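Local coordinates for HMG box-containing protein 1 (Homo sapiens, PDB 3QVE) that represses transcription by binding the promoters of target genes, regulating the cell cycle and the Wnt pathway, and is represented here by its AXH domain, at residues Phe99-Phe109 and Pro121-Leu132; Ser3-Cys11 and Cys131-Ala139. All coordinates share one frame; numbering follows the deposited sequence. Where two conformers were deposited one is given.

Contact 1 (Phe99-Phe109 and Pro121-Leu132). With SO4 (sulfate ion), chain D; EDO (1,2-ethanediol), chain O.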
loop_
_atom_site.group_PDB
_atom_site.type_symbol
_atom_site.label_atom_id
_atom_site.label_comp_id
_atom_site.label_asym_id
_atom_site.label_seq_id
_atom_site.Cartn_x
_atom_site.Cartn_y
_atom_site.Cartn_z
ATOM N N PHE A 99 -5.199 5.368 1.028
ATOM C CA PHE A 99 -5.556 3.979 1.301
ATOM C C PHE A 99 -7.057 3.944 1.487
ATOM O O PHE A 99 -7.609 4.862 2.091
ATOM C CB PHE A 99 -4.860 3.471 2.549
ATOM C CG PHE A 99 -3.383 3.435 2.417
ATOM C CD1 PHE A 99 -2.762 2.383 1.734
ATOM C CD2 PHE A 99 -2.616 4.516 2.856
ATOM C CE1 PHE A 99 -1.393 2.342 1.580
ATOM C CE2 PHE A 99 -1.264 4.492 2.689
ATOM C CZ PHE A 99 -0.642 3.394 2.045
ATOM N N TYR A 100 -7.689 2.904 0.967
ATOM C CA TYR A 100 -9.116 2.742 1.098
ATOM C C TYR A 100 -9.330 1.736 2.199
ATOM O O TYR A 100 -9.095 0.541 1.998
ATOM C CB TYR A 100 -9.782 2.353 -0.217
ATOM C CG TYR A 100 -11.299 2.544 -0.108
ATOM C CD1 TYR A 100 -11.897 3.774 -0.357
ATOM C CD2 TYR A 100 -12.106 1.505 0.322
ATOM C CE1 TYR A 100 -13.304 3.962 -0.209
ATOM C CE2 TYR A 100 -13.482 1.669 0.469
ATOM C CZ TYR A 100 -14.073 2.888 0.203
ATOM O OH TYR A 100 -15.428 3.001 0.346
ATOM N N VAL A 101 -9.729 2.229 3.373
ATOM C CA VAL A 101 -9.756 1.423 4.580
ATOM C C VAL A 101 -11.132 0.823 4.758
ATOM O O VAL A 101 -12.111 1.542 4.695
ATOM C CB VAL A 101 -9.352 2.244 5.791
ATOM C CG1 VAL A 101 -9.505 1.419 7.066
ATOM C CG2 VAL A 101 -7.904 2.764 5.569
ATOM N N LYS A 102 -11.186 -0.493 4.958
ATOM C CA LYS A 102 -12.441 -1.217 5.212
ATOM C C LYS A 102 -13.184 -0.597 6.386
ATOM O O LYS A 102 -12.588 -0.353 7.423
ATOM C CB LYS A 102 -12.151 -2.680 5.528
ATOM C CG LYS A 102 -13.317 -3.646 5.363
ATOM C CD LYS A 102 -12.886 -5.056 5.744
ATOM C CE LYS A 102 -13.797 -6.113 5.126
ATOM N NZ LYS A 102 -15.219 -5.869 5.459
ATOM N N ASN A 103 -14.487 -0.346 6.207
ATOM C CA ASN A 103 -15.343 0.303 7.234
ATOM C C ASN A 103 -14.974 1.737 7.590
ATOM O O ASN A 103 -15.429 2.253 8.593
ATOM C CB ASN A 103 -15.453 -0.535 8.526
ATOM C CG ASN A 103 -15.801 -1.963 8.236
ATOM O OD1 ASN A 103 -15.204 -2.875 8.804
ATOM N ND2 ASN A 103 -16.728 -2.176 7.304
ATOM N N LYS A 104 -14.169 2.393 6.767
ATOM C CA LYS A 104 -13.777 3.779 7.042
ATOM C C LYS A 104 -13.646 4.622 5.761
ATOM O O LYS A 104 -14.034 5.747 5.742
ATOM C CB LYS A 104 -12.490 3.795 7.856
ATOM C CG LYS A 104 -11.930 5.203 8.059
ATOM C CD LYS A 104 -11.037 5.321 9.309
ATOM C CE LYS A 104 -9.580 4.999 9.038
ATOM N NZ LYS A 104 -8.630 5.397 10.167
ATOM N N GLY A 105 -13.133 4.079 4.667
ATOM C CA GLY A 105 -13.048 4.847 3.434
ATOM C C GLY A 105 -11.665 5.444 3.258
ATOM O O GLY A 105 -10.683 4.972 3.848
ATOM N N TRP A 106 -11.591 6.483 2.441
ATOM C CA TRP A 106 -10.304 7.005 2.015
ATOM C C TRP A 106 -9.549 7.584 3.225
ATOM O O TRP A 106 -10.083 8.376 3.998
ATOM C CB TRP A 106 -10.476 8.047 0.910
ATOM C CG TRP A 106 -10.776 7.468 -0.420
ATOM C CD1 TRP A 106 -11.929 7.610 -1.117
ATOM C CD2 TRP A 106 -9.930 6.628 -1.205
ATOM N NE1 TRP A 106 -11.854 6.938 -2.298
ATOM C CE2 TRP A 106 -10.637 6.325 -2.389
ATOM C CE3 TRP A 106 -8.631 6.108 -1.030
ATOM C CZ2 TRP A 106 -10.104 5.525 -3.403
ATOM C CZ3 TRP A 106 -8.082 5.344 -2.044
ATOM C CH2 TRP A 106 -8.840 5.032 -3.212
ATOM N N SER A 107 -8.285 7.203 3.343
ATOM C CA SER A 107 -7.460 7.575 4.479
ATOM C C SER A 107 -6.020 7.819 4.014
ATOM O O SER A 107 -5.605 7.323 2.977
ATOM C CB SER A 107 -7.483 6.436 5.533
ATOM O OG SER A 107 -8.823 5.999 5.796
ATOM N N SER A 108 -5.245 8.554 4.809
ATOM C CA SER A 108 -3.891 8.926 4.440
ATOM C C SER A 108 -3.146 9.245 5.709
ATOM O O SER A 108 -3.737 9.563 6.727
ATOM C CB SER A 108 -3.966 10.184 3.554
ATOM O OG SER A 108 -2.726 10.831 3.395
ATOM N N PHE A 109 -1.834 9.155 5.664
ATOM C CA PHE A 109 -1.018 9.654 6.782
ATOM C C PHE A 109 -0.945 11.166 6.724
ATOM O O PHE A 109 -0.652 11.792 7.757
ATOM C CB PHE A 109 0.409 9.040 6.721
ATOM C CG PHE A 109 0.439 7.584 7.069
ATOM C CD1 PHE A 109 0.565 7.192 8.383
ATOM C CD2 PHE A 109 0.233 6.604 6.099
ATOM C CE1 PHE A 109 0.536 5.834 8.714
ATOM C CE2 PHE A 109 0.208 5.259 6.433
ATOM C CZ PHE A 109 0.355 4.895 7.753
ATOM N N PRO A 121 -10.438 13.654 -0.405
ATOM C CA PRO A 121 -10.497 13.974 1.025
ATOM C C PRO A 121 -10.334 12.720 1.911
ATOM O O PRO A 121 -10.944 11.695 1.629
ATOM C CB PRO A 121 -11.899 14.512 1.181
ATOM C CG PRO A 121 -12.715 13.804 0.111
ATOM C CD PRO A 121 -11.782 13.523 -1.011
ATOM N N CYS A 122 -9.539 12.802 2.966
ATOM C CA CYS A 122 -9.146 11.606 3.696
ATOM C C CYS A 122 -9.212 11.778 5.174
ATOM O O CYS A 122 -8.872 12.835 5.665
ATOM C CB CYS A 122 -7.664 11.283 3.397
ATOM S SG CYS A 122 -7.349 10.707 1.731
ATOM N N CYS A 123 -9.623 10.722 5.862
ATOM C CA CYS A 123 -9.392 10.545 7.281
ATOM C C CYS A 123 -7.928 10.179 7.504
ATOM O O CYS A 123 -7.178 9.860 6.569
ATOM C CB CYS A 123 -10.213 9.370 7.811
ATOM S SG CYS A 123 -12.002 9.419 7.589
ATOM N N GLU A 124 -7.525 10.152 8.742
ATOM C CA GLU A 124 -6.195 9.728 9.106
ATOM C C GLU A 124 -6.119 8.208 9.198
ATOM O O GLU A 124 -6.993 7.575 9.786
ATOM C CB GLU A 124 -5.838 10.326 10.467
ATOM C CG GLU A 124 -4.932 11.536 10.384
ATOM C CD GLU A 124 -4.621 12.135 11.758
ATOM O OE1 GLU A 124 -4.594 13.381 11.848
ATOM O OE2 GLU A 124 -4.394 11.368 12.730
ATOM N N VAL A 125 -5.066 7.631 8.646
ATOM C CA VAL A 125 -4.799 6.192 8.727
ATOM C C VAL A 125 -4.289 5.868 10.112
ATOM O O VAL A 125 -3.537 6.659 10.684
ATOM C CB VAL A 125 -3.690 5.742 7.739
ATOM C CG1 VAL A 125 -3.324 4.249 7.946
ATOM C CG2 VAL A 125 -4.099 5.982 6.287
ATOM N N HIS A 126 -4.672 4.718 10.658
ATOM C CA HIS A 126 -4.048 4.213 11.913
ATOM C C HIS A 126 -3.726 2.730 11.834
ATOM O O HIS A 126 -4.379 1.972 11.083
ATOM C CB HIS A 126 -4.991 4.368 13.111
ATOM C CG HIS A 126 -5.364 5.787 13.387
ATOM N ND1 HIS A 126 -4.483 6.695 13.936
ATOM C CD2 HIS A 126 -6.498 6.472 13.115
ATOM C CE1 HIS A 126 -5.073 7.876 14.019
ATOM N NE2 HIS A 126 -6.298 7.764 13.534
ATOM N N ILE A 127 -2.786 2.317 12.681
ATOM C CA ILE A 127 -2.478 0.900 12.882
ATOM C C ILE A 127 -3.791 0.132 13.152
ATOM O O ILE A 127 -4.687 0.589 13.886
ATOM C CB ILE A 127 -1.459 0.707 14.007
ATOM C CG1 ILE A 127 -0.096 1.305 13.587
ATOM C CG2 ILE A 127 -1.344 -0.805 14.373
ATOM C CD1 ILE A 127 0.952 1.448 14.717
ATOM N N GLY A 128 -3.927 -1.005 12.502
ATOM C CA GLY A 128 -5.154 -1.773 12.560
ATOM C C GLY A 128 -6.005 -1.623 11.321
ATOM O O GLY A 128 -6.805 -2.493 11.039
ATOM N N ASP A 129 -5.881 -0.503 10.599
ATOM C CA ASP A 129 -6.671 -0.306 9.389
ATOM C C ASP A 129 -6.379 -1.388 8.343
ATOM O O ASP A 129 -5.226 -1.726 8.073
ATOM C CB ASP A 129 -6.424 1.099 8.801
ATOM C CG ASP A 129 -7.063 2.235 9.665
ATOM O OD1 ASP A 129 -7.794 1.942 10.632
ATOM O OD2 ASP A 129 -6.830 3.418 9.368
ATOM N N VAL A 130 -7.444 -1.905 7.741
ATOM C CA VAL A 130 -7.320 -2.881 6.685
ATOM C C VAL A 130 -7.469 -2.148 5.366
ATOM O O VAL A 130 -8.547 -1.615 5.021
ATOM C CB VAL A 130 -8.339 -4.023 6.845
ATOM C CG1 VAL A 130 -8.307 -4.958 5.596
ATOM C CG2 VAL A 130 -8.092 -4.783 8.175
ATOM N N CYS A 131 -6.369 -2.126 4.627
ATOM C CA CYS A 131 -6.273 -1.387 3.391
ATOM C C CYS A 131 -6.660 -2.327 2.225
ATOM O O CYS A 131 -6.005 -3.348 1.978
ATOM C CB CYS A 131 -4.859 -0.856 3.254
ATOM S SG CYS A 131 -4.463 0.299 4.584
ATOM N N LEU A 132 -7.702 -1.950 1.483
ATOM C CA LEU A 132 -8.281 -2.814 0.475
ATOM C C LEU A 132 -7.698 -2.519 -0.905
ATOM O O LEU A 132 -7.368 -1.382 -1.202
ATOM C CB LEU A 132 -9.798 -2.627 0.420
ATOM C CG LEU A 132 -10.596 -2.905 1.682
ATOM C CD1 LEU A 132 -12.127 -2.649 1.414
ATOM C CD2 LEU A 132 -10.328 -4.339 2.169
HETATM S S SO4 D . -1.410 4.979 15.161
HETATM O O1 SO4 D . -0.019 5.176 15.505
HETATM O O2 SO4 D . -2.082 3.990 15.974
HETATM O O3 SO4 D . -2.135 6.233 15.044
HETATM O O4 SO4 D . -1.417 4.435 13.832
HETATM C C1 EDO O . -15.668 0.619 2.952
HETATM O O1 EDO O . -15.682 -0.652 3.625
HETATM C C2 EDO O . -16.905 1.461 3.233
HETATM O O2 EDO O . -16.529 2.625 3.967
HETATM O O HOH W 1 -6.152 0.723 0.110
HETATM O O HOH W 2 -10.231 -1.485 8.586
HETATM O O HOH W 3 -9.419 4.141 12.413
#
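Asp129 OD2 is gripped by two donors of different kinds. Lys104 NZ meets Asp129 OD2 at 2.8 Å on the syn side in a salt bridge, while the backbone N of His126 comes from above the carboxylate plane and hydrogen-bonds across the type II turn His126-Asp129. Lys104 NZ, swung round by a bend at chi3 (88°), also donates to Glu124 O at 2.8 Å, in the carbonyl plane, so one lysine ties two points of the 121-132 segment. Val101 CG1 touches Asp129 CB at 3.6 Å. The lysine belongs to a classic beta bulge, Lys104 and Gly105 both facing Val101, in the hairpin of the AXH domain whose second strand opens the beta-alpha-beta unit 105-108, 111-118, 123-124. Parallel pairing there runs through Ser108 N to Cys123 O (2.9 Å) and Val125 N to Ser108 O. Val125 packs with its CB over the centre of the Phe109 ring, 11° off the normal, and its CG2 touches Ser107 CB at 3.5 Å. Elsewhere Lys102 N reaches Val130 O at 2.9 Å, and Cys131 SG lies obliquely beside the Phe99 ring, 3.8 Å from Phe99 CB.

Contact 2 (Ser3-Cys11 and Cys131-Ala139). With EDO (1,2-ethanediol), chain P; EDO (1,2-ethanediol), chain O.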
loop_
_atom_site.group_PDB
_atom_site.type_symbol
_atom_site.label_atom_id
_atom_site.label_comp_id
_atom_site.label_asym_id
_atom_site.label_seq_id
_atom_site.Cartn_x
_atom_site.Cartn_y
_atom_site.Cartn_z
ATOM N N SER A 3 -13.391 8.139 -6.925
ATOM C CA SER A 3 -12.949 6.946 -7.626
ATOM C C SER A 3 -11.436 6.714 -7.460
ATOM O O SER A 3 -10.676 7.653 -7.159
ATOM C CB SER A 3 -13.371 7.000 -9.095
ATOM O OG SER A 3 -12.547 7.896 -9.786
ATOM N N TRP A 4 -11.039 5.452 -7.639
ATOM C CA TRP A 4 -9.633 5.018 -7.529
ATOM C C TRP A 4 -8.621 5.789 -8.393
ATOM O O TRP A 4 -8.814 5.991 -9.588
ATOM C CB TRP A 4 -9.479 3.514 -7.818
ATOM C CG TRP A 4 -9.807 2.668 -6.644
ATOM C CD1 TRP A 4 -11.033 2.163 -6.301
ATOM C CD2 TRP A 4 -8.900 2.245 -5.631
ATOM N NE1 TRP A 4 -10.933 1.440 -5.140
ATOM C CE2 TRP A 4 -9.638 1.471 -4.707
ATOM C CE3 TRP A 4 -7.536 2.442 -5.414
ATOM C CZ2 TRP A 4 -9.059 0.891 -3.593
ATOM C CZ3 TRP A 4 -6.965 1.868 -4.316
ATOM C CH2 TRP A 4 -7.728 1.084 -3.419
ATOM N N PRO A 5 -7.538 6.231 -7.769
ATOM C CA PRO A 5 -6.386 6.597 -8.551
ATOM C C PRO A 5 -5.831 5.382 -9.299
ATOM O O PRO A 5 -6.214 4.242 -9.012
ATOM C CB PRO A 5 -5.346 7.008 -7.511
ATOM C CG PRO A 5 -5.898 6.646 -6.170
ATOM C CD PRO A 5 -7.286 6.187 -6.311
ATOM N N SER A 6 -4.910 5.646 -10.229
ATOM C CA SER A 6 -4.288 4.596 -11.020
ATOM C C SER A 6 -3.266 3.839 -10.174
ATOM O O SER A 6 -2.252 4.375 -9.758
ATOM C CB SER A 6 -3.625 5.184 -12.259
ATOM O OG SER A 6 -3.163 4.154 -13.104
ATOM N N THR A 7 -3.551 2.581 -9.923
ATOM C CA THR A 7 -2.705 1.734 -9.111
ATOM C C THR A 7 -1.841 0.866 -10.000
ATOM O O THR A 7 -2.232 0.543 -11.116
ATOM C CB THR A 7 -3.560 0.853 -8.218
ATOM O OG1 THR A 7 -4.543 0.197 -9.024
ATOM C CG2 THR A 7 -4.266 1.701 -7.152
ATOM N N VAL A 8 -0.667 0.492 -9.512
ATOM C CA VAL A 8 0.224 -0.382 -10.272
ATOM C C VAL A 8 0.011 -1.846 -9.894
ATOM O O VAL A 8 -0.074 -2.701 -10.748
ATOM C CB VAL A 8 1.700 0.007 -10.030
ATOM C CG1 VAL A 8 2.655 -0.985 -10.796
ATOM C CG2 VAL A 8 1.922 1.413 -10.528
ATOM N N TRP A 9 -0.058 -2.128 -8.605
ATOM C CA TRP A 9 -0.243 -3.488 -8.092
ATOM C C TRP A 9 -0.932 -3.373 -6.730
ATOM O O TRP A 9 -0.515 -2.554 -5.898
ATOM C CB TRP A 9 1.105 -4.229 -7.924
ATOM C CG TRP A 9 0.887 -5.510 -7.258
ATOM C CD1 TRP A 9 0.382 -6.665 -7.845
ATOM C CD2 TRP A 9 1.068 -5.818 -5.866
ATOM N NE1 TRP A 9 0.261 -7.639 -6.905
ATOM C CE2 TRP A 9 0.647 -7.154 -5.683
ATOM C CE3 TRP A 9 1.552 -5.107 -4.771
ATOM C CZ2 TRP A 9 0.726 -7.796 -4.463
ATOM C CZ3 TRP A 9 1.618 -5.751 -3.529
ATOM C CH2 TRP A 9 1.206 -7.074 -3.392
ATOM N N HIS A 10 -1.985 -4.159 -6.521
ATOM C CA HIS A 10 -2.809 -4.075 -5.311
ATOM C C HIS A 10 -3.281 -2.619 -5.195
ATOM O O HIS A 10 -3.637 -2.034 -6.209
ATOM C CB HIS A 10 -2.030 -4.543 -4.089
ATOM C CG HIS A 10 -2.866 -4.871 -2.893
ATOM N ND1 HIS A 10 -3.388 -3.913 -2.034
ATOM C CD2 HIS A 10 -3.234 -6.073 -2.382
ATOM C CE1 HIS A 10 -4.037 -4.518 -1.061
ATOM N NE2 HIS A 10 -3.952 -5.825 -1.245
ATOM N N CYS A 11 -3.244 -2.009 -4.007
ATOM C CA CYS A 11 -3.658 -0.600 -3.852
ATOM C C CYS A 11 -2.514 0.400 -4.081
ATOM O O CYS A 11 -2.683 1.586 -3.873
ATOM C CB CYS A 11 -4.181 -0.381 -2.431
ATOM S SG CYS A 11 -2.957 -0.508 -1.125
ATOM N N CYS A 131 -6.369 -2.126 4.627
ATOM C CA CYS A 131 -6.273 -1.387 3.391
ATOM C C CYS A 131 -6.660 -2.327 2.225
ATOM O O CYS A 131 -6.005 -3.348 1.978
ATOM C CB CYS A 131 -4.859 -0.856 3.254
ATOM S SG CYS A 131 -4.463 0.299 4.584
ATOM N N LEU A 132 -7.702 -1.950 1.483
ATOM C CA LEU A 132 -8.281 -2.814 0.475
ATOM C C LEU A 132 -7.698 -2.519 -0.905
ATOM O O LEU A 132 -7.368 -1.382 -1.202
ATOM C CB LEU A 132 -9.798 -2.627 0.420
ATOM C CG LEU A 132 -10.596 -2.905 1.682
ATOM C CD1 LEU A 132 -12.127 -2.649 1.414
ATOM C CD2 LEU A 132 -10.328 -4.339 2.169
ATOM N N PRO A 133 -7.550 -3.567 -1.733
ATOM C CA PRO A 133 -7.203 -3.417 -3.119
ATOM C C PRO A 133 -8.394 -3.008 -3.973
ATOM O O PRO A 133 -9.509 -3.289 -3.603
ATOM C CB PRO A 133 -6.760 -4.824 -3.502
ATOM C CG PRO A 133 -7.573 -5.731 -2.678
ATOM C CD PRO A 133 -7.732 -4.991 -1.362
ATOM N N PRO A 134 -8.158 -2.378 -5.126
ATOM C CA PRO A 134 -9.257 -2.029 -6.015
ATOM C C PRO A 134 -10.016 -3.283 -6.417
ATOM O O PRO A 134 -9.414 -4.343 -6.517
ATOM C CB PRO A 134 -8.564 -1.396 -7.231
ATOM C CG PRO A 134 -7.089 -1.550 -7.043
ATOM C CD PRO A 134 -6.851 -1.898 -5.608
ATOM N N GLY A 135 -11.334 -3.180 -6.577
ATOM C CA GLY A 135 -12.145 -4.375 -6.901
ATOM C C GLY A 135 -12.396 -5.368 -5.752
ATOM O O GLY A 135 -12.913 -6.462 -5.973
ATOM N N HIS A 136 -12.001 -5.024 -4.526
ATOM C CA HIS A 136 -12.412 -5.803 -3.383
ATOM C C HIS A 136 -13.933 -5.550 -3.248
ATOM O O HIS A 136 -14.393 -4.447 -3.488
ATOM C CB HIS A 136 -11.699 -5.313 -2.133
ATOM C CG HIS A 136 -11.954 -6.139 -0.926
ATOM N ND1 HIS A 136 -13.040 -5.937 -0.097
ATOM C CD2 HIS A 136 -11.265 -7.179 -0.402
ATOM C CE1 HIS A 136 -13.017 -6.841 0.869
ATOM N NE2 HIS A 136 -11.934 -7.586 0.728
ATOM N N PRO A 137 -14.710 -6.533 -2.811
ATOM C CA PRO A 137 -16.156 -6.240 -2.706
ATOM C C PRO A 137 -16.534 -5.059 -1.790
ATOM O O PRO A 137 -17.542 -4.433 -2.011
ATOM C CB PRO A 137 -16.749 -7.541 -2.148
ATOM C CG PRO A 137 -15.697 -8.564 -2.217
ATOM C CD PRO A 137 -14.367 -7.903 -2.407
ATOM N N ASP A 138 -15.704 -4.710 -0.809
ATOM C CA ASP A 138 -16.021 -3.629 0.094
ATOM C C ASP A 138 -15.298 -2.350 -0.269
ATOM O O ASP A 138 -15.227 -1.436 0.580
ATOM C CB ASP A 138 -15.635 -4.044 1.516
ATOM C CG ASP A 138 -16.328 -5.331 1.947
ATOM O OD1 ASP A 138 -17.524 -5.410 1.708
ATOM O OD2 ASP A 138 -15.702 -6.233 2.524
ATOM N N ALA A 139 -14.723 -2.289 -1.479
ATOM C CA ALA A 139 -13.928 -1.116 -1.918
ATOM C C ALA A 139 -14.595 -0.370 -3.067
ATOM O O ALA A 139 -15.701 -0.767 -3.455
ATOM C CB ALA A 139 -12.520 -1.531 -2.343
ATOM O OXT ALA A 139 -14.024 0.605 -3.621
HETATM C C1 EDO P . -14.587 3.135 -7.993
HETATM O O1 EDO P . -13.340 3.580 -8.541
HETATM C C2 EDO P . -15.269 4.297 -7.273
HETATM O O2 EDO P . -16.565 3.899 -6.831
HETATM C C1 EDO O . -15.668 0.619 2.952
HETATM O O1 EDO O . -15.682 -0.652 3.625
HETATM C C2 EDO O . -16.905 1.461 3.233
HETATM O O2 EDO O . -16.529 2.625 3.967
#
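Pro134 lies across one face of the Trp4 indole at about a right angle, its CD 4.0 Å from the centroid of the six-membered ring in a CH-pi contact. This is plain terminal packing of the AXH domain: the loop before strand 17-20 meets the type II turn Pro133-His136 that follows strand 130-131. The tight part is built from two prolines and two flat rings. Pro133 CB sits almost on the normal of the His10 imidazole (7° off), 3.6 Å from its centroid; the ring gets there because chi1 of -163° sets CG away from the backbone N, and a hydrogen bond from His10 NE2 to Gly55 O helps set the ring's rotation. Pro134 CD also lies 3.3 Å from His10 O, which wedges the second proline between the histidine backbone and the indole. Over the opposite face of Trp4, Trp106 presents its CH2 edge in an edge-to-face contact. Replacing Trp4 with an alanine would probably open a gap beside Pro134 and leave Trp106 without its edge-to-face partner. The outer side is looser. Exposed Ala139, the C-terminal residue, approaches the indole with CB 4.4 Å from Trp4 CZ2, and its carboxylate OXT stands at the ring edge, 3.5 Å from Trp4 NE1. A 1,2-ethanediol, probably from the crystallisation liquor, accepts a hydrogen bond from Trp4 N. Further in, Leu132 O faces the indole edge, 3.3 Å from Trp4 CH2, and the same oxygen is 3.6 Å from Cys11 CB.

From the N terminus, the chain lays down 3-11 and then runs through five of the six strands of the antiparallel sheet, and helix 31-37, before reaching 99-109; the sixth, 130-131, follows later. Helix 111-118 carries it over to 121-132, where contact 1 closes a short loop. Only when the chain continues to 131-139 does contact 2 close the long loop that began at 3-11, so contact 1 is nested inside it. Cys131 and Leu132 serve both contacts, joining the small mixed sheet and the edge strand 130-131 to the paired termini. The two contacts also touch directly: Lys102 NZ forms a salt bridge with Asp138 OD2 at 3.0 Å, and Trp106 CH2 packs against Pro5 CD.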